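Local structure of uncharacterized protein (Lodderomyces elongisporus NRRL YB-4239, 4EXJ) at residues E98-E101 with L102-Q106; S137-E140 with K141-A144; P193-E196 with K197-Q200. The protein belongs to the glutathione S-transferase superfamily and is named for the yeast regulator Ure2, but its own substrate and cellular role remain uncertain. All blocks are in the same frame, centred on the assembly; numbering follows the deposited sequence. Where two conformers were deposited one is given.

The three contacts are short-range pairings inside three helices of the mainly helical C-terminal domain of a glutathione S-transferase fold, and together they lead from the subunit interface, through helix 129-149, to helix 193-203; no other chain touches contacts 2 and 3. Contact 1, on helix 93-120, faces the second subunit and the thioredoxin-like N-terminal domain. Its Tyr105 reaches contact 2 on helix 129-149, where the OH lies 3.5 Å from CG2 of Val142; the two centres are 16 Å apart. Contact 2 in turn meets contact 3 through Phe143 O and CG2 of Val195, 3.9 Å apart. Contacts 1 and 3 do not touch, their nearest atoms being about 8 Å apart.

Contact 1. Residues E98-E101 with L102-Q106; sequences EQNE and LLFYQ
Asn100 lies alongside Phe104 one helical turn further on, its amide ND2 3.8 Å from CE2 of the ring. The amide nitrogen sits in the ring plane, at the edge, and the amide and ring planes are turned 69° apart. The backbone O of Asn100 also comes to the ring edge, 3.4 Å from CD2 of Phe104, while accepting a hydrogen bond from Phe104 N, 3.1 Å away. Gln99 and Leu103 repeat the pairing on the next flank: with CG of Gln99 anti to the backbone N (chi1 171°), the chain runs beside the leucine, and that CG is 4.2 Å from Leu103 CD1. The amide of Gln99 is held by Tyr87 N through OE1. Leu102 folds its CB and CG over the carbonyl of Glu98, with CG 3.5 Å from Glu98 O. Across the dimer interface Asn100 ND2 bonds Asn70 and Glu101 OE2 the backbone N of Thr66, both of the second subunit, while Phe104 stacks on its own counterpart there. Helix 93-120 thus has the second subunit against one flank, helix 68-79 against Gln99 and Leu103, and helices 129-149 and 163-179 against Leu102 and Tyr105.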
loop_
_atom_site.group_PDB
_atom_site.type_symbol
_atom_site.label_atom_id
_atom_site.label_comp_id
_atom_site.label_asym_id
_atom_site.label_seq_id
_atom_site.Cartn_x
_atom_site.Cartn_y
_atom_site.Cartn_z
ATOM N N GLU B 98 13.682 5.446 0.338
ATOM C CA GLU B 98 13.764 3.987 0.523
ATOM C C GLU B 98 12.733 3.572 1.572
ATOM O O GLU B 98 12.001 2.586 1.392
ATOM C CB GLU B 98 15.164 3.547 0.989
ATOM C CG GLU B 98 16.253 3.557 -0.108
ATOM C CD GLU B 98 17.653 3.302 0.425
ATOM O OE1 GLU B 98 17.776 2.706 1.520
ATOM O OE2 GLU B 98 18.634 3.695 -0.259
ATOM N N GLN B 99 12.693 4.322 2.674
ATOM C CA GLN B 99 11.749 4.090 3.752
ATOM C C GLN B 99 10.324 4.167 3.225
ATOM O O GLN B 99 9.496 3.296 3.502
ATOM C CB GLN B 99 11.993 5.168 4.825
ATOM C CG GLN B 99 11.004 5.275 5.949
ATOM C CD GLN B 99 11.493 6.357 6.889
ATOM O OE1 GLN B 99 12.378 6.123 7.707
ATOM N NE2 GLN B 99 10.962 7.555 6.738
ATOM N N ASN B 100 10.023 5.206 2.447
ATOM C CA ASN B 100 8.653 5.369 1.969
ATOM C C ASN B 100 8.237 4.229 1.047
ATOM O O ASN B 100 7.135 3.689 1.170
ATOM C CB ASN B 100 8.498 6.708 1.246
ATOM C CG ASN B 100 7.218 7.416 1.606
ATOM O OD1 ASN B 100 6.962 7.703 2.780
ATOM N ND2 ASN B 100 6.434 7.757 0.599
ATOM N N GLU B 101 9.108 3.863 0.105
ATOM C CA GLU B 101 8.734 2.803 -0.824
ATOM C C GLU B 101 8.544 1.487 -0.073
ATOM O O GLU B 101 7.624 0.728 -0.389
ATOM C CB GLU B 101 9.715 2.697 -2.005
ATOM C CG GLU B 101 11.059 2.169 -1.670
ATOM C CD GLU B 101 12.066 2.339 -2.805
ATOM O OE1 GLU B 101 13.089 1.621 -2.793
ATOM O OE2 GLU B 101 11.837 3.189 -3.699
ATOM N N LEU B 102 9.407 1.197 0.902
ATOM C CA LEU B 102 9.250 -0.069 1.653
ATOM C C LEU B 102 8.012 -0.120 2.522
ATOM O O LEU B 102 7.441 -1.204 2.720
ATOM C CB LEU B 102 10.500 -0.419 2.469
ATOM C CG LEU B 102 11.641 -0.846 1.547
ATOM C CD1 LEU B 102 12.924 -0.946 2.357
ATOM C CD2 LEU B 102 11.333 -2.162 0.845
ATOM N N LEU B 103 7.547 1.032 3.006
ATOM C CA LEU B 103 6.283 1.067 3.759
ATOM C C LEU B 103 5.095 0.798 2.816
ATOM O O LEU B 103 4.138 0.089 3.173
ATOM C CB LEU B 103 6.119 2.410 4.467
ATOM C CG LEU B 103 7.091 2.619 5.629
ATOM C CD1 LEU B 103 6.993 4.050 6.117
ATOM C CD2 LEU B 103 6.785 1.639 6.733
ATOM N N PHE B 104 5.147 1.336 1.599
ATOM C CA PHE B 104 4.127 0.975 0.609
ATOM C C PHE B 104 4.212 -0.498 0.243
ATOM O O PHE B 104 3.194 -1.187 0.199
ATOM C CB PHE B 104 4.227 1.851 -0.652
ATOM C CG PHE B 104 3.459 3.155 -0.538
ATOM C CD1 PHE B 104 2.104 3.193 -0.812
ATOM C CD2 PHE B 104 4.104 4.323 -0.162
ATOM C CE1 PHE B 104 1.401 4.391 -0.706
ATOM C CE2 PHE B 104 3.404 5.513 -0.049
ATOM C CZ PHE B 104 2.069 5.534 -0.318
ATOM N N TYR B 105 5.429 -0.984 0.024
ATOM C CA TYR B 105 5.622 -2.383 -0.352
ATOM C C TYR B 105 5.109 -3.337 0.745
ATOM O O TYR B 105 4.398 -4.339 0.459
ATOM C CB TYR B 105 7.123 -2.633 -0.623
ATOM C CG TYR B 105 7.366 -4.065 -1.051
ATOM C CD1 TYR B 105 7.531 -5.058 -0.103
ATOM C CD2 TYR B 105 7.391 -4.419 -2.398
ATOM C CE1 TYR B 105 7.715 -6.383 -0.478
ATOM C CE2 TYR B 105 7.583 -5.743 -2.790
ATOM C CZ TYR B 105 7.744 -6.715 -1.816
ATOM O OH TYR B 105 7.907 -8.040 -2.182
ATOM N N GLN B 106 5.446 -3.040 1.999
ATOM C CA GLN B 106 5.027 -3.928 3.098
ATOM C C GLN B 106 3.522 -4.003 3.193
ATOM O O GLN B 106 2.946 -5.074 3.378
ATOM C CB GLN B 106 5.669 -3.539 4.435
ATOM C CG GLN B 106 5.559 -4.582 5.539
ATOM C CD GLN B 106 4.194 -4.639 6.203
ATOM O OE1 GLN B 106 3.473 -3.627 6.265
ATOM N NE2 GLN B 106 3.832 -5.810 6.714
#

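Contact 2. Residues S137-E140 with K141-A144; sequences SSFE and KVFA
Phe143 runs alongside Phe139, one turn earlier. Its CB is 3.5 Å from Phe139 O, the same oxygen that accepts a hydrogen bond from Phe143 N, 2.9 Å away. CG stays beside that oxygen, and CD2 is pressed closer still in a tight packing contact, 3.1 Å from Phe139 O. Farther out the partner changes from backbone to ring: CE2 of Phe143 lies 3.8 Å from Phe139 CD1, and CZ follows at 4.1 Å from that same CD1. With CG anti to the carbonyl carbon in both residues (chi1 -69° in Phe143, -87° in Phe139), the side chains run side by side. Their planes are only 7° apart, but the centroids are 5.8 Å apart and the rings barely overlap. Val142 wedges in from the flank, its CG1 over the centre of one face of Phe143 and at the edge of the Phe139 ring, 4.4 Å from Phe139 CD1. Arg175 of helix 163-179 touches both phenylalanines. The contact therefore relies on dispersion and hydrophobic burial between apolar side chains, while the one polar atom they crowd, Phe139 O, is satisfied by the backbone N-H of Phe143.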
loop_
_atom_site.group_PDB
_atom_site.type_symbol
_atom_site.label_atom_id
_atom_site.label_comp_id
_atom_site.label_asym_id
_atom_site.label_seq_id
_atom_site.Cartn_x
_atom_site.Cartn_y
_atom_site.Cartn_z
ATOM N N SER B 137 1.909 -18.428 -3.193
ATOM C CA SER B 137 2.776 -17.849 -4.220
ATOM C C SER B 137 3.120 -16.404 -3.873
ATOM O O SER B 137 4.228 -15.933 -4.146
ATOM C CB SER B 137 2.112 -17.908 -5.596
ATOM O OG SER B 137 1.756 -19.237 -5.936
ATOM N N SER B 138 2.159 -15.694 -3.275
ATOM C CA SER B 138 2.431 -14.308 -2.854
ATOM C C SER B 138 3.488 -14.254 -1.750
ATOM O O SER B 138 4.324 -13.350 -1.721
ATOM C CB SER B 138 1.152 -13.594 -2.402
ATOM O OG SER B 138 0.288 -13.403 -3.503
ATOM N N PHE B 139 3.458 -15.216 -0.827
ATOM C CA PHE B 139 4.471 -15.262 0.222
ATOM C C PHE B 139 5.829 -15.591 -0.397
ATOM O O PHE B 139 6.842 -15.043 -0.016
ATOM C CB PHE B 139 4.162 -16.378 1.224
ATOM C CG PHE B 139 3.248 -15.964 2.347
ATOM C CD1 PHE B 139 3.543 -14.857 3.135
ATOM C CD2 PHE B 139 2.134 -16.727 2.665
ATOM C CE1 PHE B 139 2.728 -14.480 4.187
ATOM C CE2 PHE B 139 1.279 -16.349 3.724
ATOM C CZ PHE B 139 1.574 -15.233 4.481
ATOM N N GLU B 140 5.831 -16.535 -1.320
ATOM C CA GLU B 140 7.071 -16.903 -1.996
ATOM C C GLU B 140 7.739 -15.680 -2.635
ATOM O O GLU B 140 8.966 -15.490 -2.524
ATOM C CB GLU B 140 6.778 -17.964 -3.049
ATOM C CG GLU B 140 6.420 -19.303 -2.415
ATOM C CD GLU B 140 7.620 -19.948 -1.731
ATOM O OE1 GLU B 140 8.742 -19.408 -1.857
ATOM O OE2 GLU B 140 7.447 -20.996 -1.071
ATOM N N LYS B 141 6.928 -14.857 -3.298
ATOM C CA LYS B 141 7.434 -13.636 -3.932
ATOM C C LYS B 141 7.946 -12.630 -2.923
ATOM O O LYS B 141 9.001 -12.018 -3.130
ATOM C CB LYS B 141 6.344 -12.946 -4.757
ATOM C CG LYS B 141 6.120 -13.567 -6.128
ATOM C CD LYS B 141 4.932 -12.931 -6.844
ATOM C CE LYS B 141 4.550 -13.733 -8.091
ATOM N NZ LYS B 141 3.217 -13.344 -8.643
ATOM N N VAL B 142 7.167 -12.400 -1.863
ATOM C CA VAL B 142 7.567 -11.413 -0.873
ATOM C C VAL B 142 8.864 -11.827 -0.166
ATOM O O VAL B 142 9.726 -10.996 0.080
ATOM C CB VAL B 142 6.391 -11.041 0.115
ATOM C CG1 VAL B 142 6.255 -12.015 1.245
ATOM C CG2 VAL B 142 6.565 -9.622 0.667
ATOM N N PHE B 143 9.015 -13.121 0.138
ATOM C CA PHE B 143 10.210 -13.565 0.826
ATOM C C PHE B 143 11.437 -13.510 -0.082
ATOM O O PHE B 143 12.507 -13.137 0.389
ATOM C CB PHE B 143 10.024 -14.967 1.448
ATOM C CG PHE B 143 9.055 -14.972 2.606
ATOM C CD1 PHE B 143 9.122 -13.981 3.569
ATOM C CD2 PHE B 143 8.075 -15.938 2.711
ATOM C CE1 PHE B 143 8.232 -13.959 4.635
ATOM C CE2 PHE B 143 7.170 -15.905 3.775
ATOM C CZ PHE B 143 7.270 -14.919 4.730
ATOM N N ALA B 144 11.261 -13.814 -1.365
ATOM C CA ALA B 144 12.382 -13.694 -2.322
ATOM C C ALA B 144 12.874 -12.250 -2.356
ATOM O O ALA B 144 14.075 -11.982 -2.362
ATOM C CB ALA B 144 11.992 -14.158 -3.701
#

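Contact 3. Residues P193-E196 with K197-Q200; sequences PNVE and KWFQ
The backbone makes four successive i to i+4 bonds, from Lys197 N to Pro193 O through Gln200 N to Glu196 O, the shortest joining Phe199 N to Val195 O at 2.8 Å. Across the same turn Glu196 and Gln200 run side by side, and NE2 of Gln200 donates to Glu196 OE2 at 3.0 Å. The bond is fairly straight, 161° at the hydrogen, yet its two ends differ: OE2 lies close to the amide plane of Gln200, whereas the donor reaches it from above the carboxylate plane, 46° out. Both chains bend at chi2, and the bend in Gln200 brings its amide within bonding distance of Glu196 OE2. The other carboxylate oxygen, OE1, forms a salt bridge with Arg176, so each oxygen has its own partner and the group's rotation is restrained. Val195 and Trp198 meet three residues apart, CG1 4.1 Å from CE3, while Val195 O lies in the indole plane at its edge, 3.5 Å from CE3 of Trp198. Lys197 curls back, and a water accepting from its NZ donates to Asn194 O at 2.9 Å. In the C-terminal core of this glutathione S-transferase fold, Glu147 of helix 129-149 receives the Asn194 and Val195 N-H groups of the helix's first turn, and the bond from Trp198 NE1 to Asp165 ties the helix to helix 163-179.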
loop_
_atom_site.group_PDB
_atom_site.type_symbol
_atom_site.label_atom_id
_atom_site.label_comp_id
_atom_site.label_asym_id
_atom_site.label_seq_id
_atom_site.Cartn_x
_atom_site.Cartn_y
_atom_site.Cartn_z
ATOM N N PRO B 193 17.388 -17.531 4.497
ATOM C CA PRO B 193 18.200 -17.339 5.700
ATOM C C PRO B 193 18.428 -15.883 6.089
ATOM O O PRO B 193 18.502 -15.581 7.273
ATOM C CB PRO B 193 19.540 -18.020 5.339
ATOM C CG PRO B 193 19.522 -18.143 3.848
ATOM C CD PRO B 193 18.083 -18.346 3.484
ATOM N N ASN B 194 18.524 -14.987 5.111
ATOM C CA ASN B 194 18.659 -13.574 5.430
ATOM C C ASN B 194 17.415 -13.050 6.152
ATOM O O ASN B 194 17.534 -12.261 7.094
ATOM C CB ASN B 194 18.879 -12.722 4.185
ATOM C CG ASN B 194 20.179 -13.033 3.467
ATOM O OD1 ASN B 194 21.085 -13.648 4.023
ATOM N ND2 ASN B 194 20.276 -12.586 2.220
ATOM N N VAL B 195 16.235 -13.458 5.676
ATOM C CA VAL B 195 15.002 -12.990 6.313
ATOM C C VAL B 195 14.882 -13.576 7.708
ATOM O O VAL B 195 14.482 -12.894 8.641
ATOM C CB VAL B 195 13.760 -13.309 5.477
ATOM C CG1 VAL B 195 12.496 -12.696 6.156
ATOM C CG2 VAL B 195 13.961 -12.800 4.037
ATOM N N GLU B 196 15.249 -14.844 7.872
ATOM C CA GLU B 196 15.206 -15.427 9.211
ATOM C C GLU B 196 16.124 -14.695 10.188
ATOM O O GLU B 196 15.733 -14.394 11.318
ATOM C CB GLU B 196 15.569 -16.909 9.170
ATOM C CG GLU B 196 15.635 -17.532 10.574
ATOM C CD GLU B 196 14.263 -17.795 11.195
ATOM O OE1 GLU B 196 13.232 -17.701 10.483
ATOM O OE2 GLU B 196 14.221 -18.132 12.402
ATOM N N LYS B 197 17.346 -14.421 9.752
ATOM C CA LYS B 197 18.334 -13.793 10.612
ATOM C C LYS B 197 17.851 -12.395 10.988
ATOM O O LYS B 197 17.922 -11.975 12.132
ATOM C CB LYS B 197 19.666 -13.701 9.879
ATOM C CG LYS B 197 20.808 -13.204 10.734
ATOM C CD LYS B 197 22.152 -13.659 10.161
ATOM C CE LYS B 197 22.361 -13.129 8.749
ATOM N NZ LYS B 197 22.471 -11.637 8.721
ATOM N N TRP B 198 17.336 -11.686 9.995
ATOM C CA TRP B 198 16.792 -10.375 10.238
ATOM C C TRP B 198 15.576 -10.429 11.186
ATOM O O TRP B 198 15.449 -9.599 12.077
ATOM C CB TRP B 198 16.395 -9.698 8.914
ATOM C CG TRP B 198 15.408 -8.594 9.189
ATOM C CD1 TRP B 198 15.699 -7.303 9.520
ATOM C CD2 TRP B 198 13.965 -8.701 9.219
ATOM N NE1 TRP B 198 14.531 -6.597 9.761
ATOM C CE2 TRP B 198 13.460 -7.431 9.572
ATOM C CE3 TRP B 198 13.066 -9.741 8.984
ATOM C CZ2 TRP B 198 12.082 -7.165 9.698
ATOM C CZ3 TRP B 198 11.676 -9.478 9.100
ATOM C CH2 TRP B 198 11.212 -8.199 9.460
ATOM N N PHE B 199 14.675 -11.388 10.992
ATOM C CA PHE B 199 13.523 -11.460 11.870
ATOM C C PHE B 199 13.956 -11.641 13.329
ATOM O O PHE B 199 13.447 -10.980 14.236
ATOM C CB PHE B 199 12.534 -12.559 11.462
ATOM C CG PHE B 199 11.337 -12.636 12.367
ATOM C CD1 PHE B 199 10.386 -11.625 12.350
ATOM C CD2 PHE B 199 11.187 -13.685 13.271
ATOM C CE1 PHE B 199 9.288 -11.675 13.183
ATOM C CE2 PHE B 199 10.093 -13.743 14.113
ATOM C CZ PHE B 199 9.137 -12.721 14.070
ATOM N N GLN B 200 14.901 -12.537 13.549
ATOM C CA GLN B 200 15.326 -12.804 14.919
ATOM C C GLN B 200 15.942 -11.563 15.565
ATOM O O GLN B 200 15.719 -11.295 16.751
ATOM C CB GLN B 200 16.313 -13.987 14.949
ATOM C CG GLN B 200 15.697 -15.324 14.548
ATOM C CD GLN B 200 14.555 -15.769 15.451
ATOM O OE1 GLN B 200 14.452 -15.353 16.601
ATOM N NE2 GLN B 200 13.697 -16.622 14.929
HETATM O O HOH W 1 19.741 -10.442 7.697
#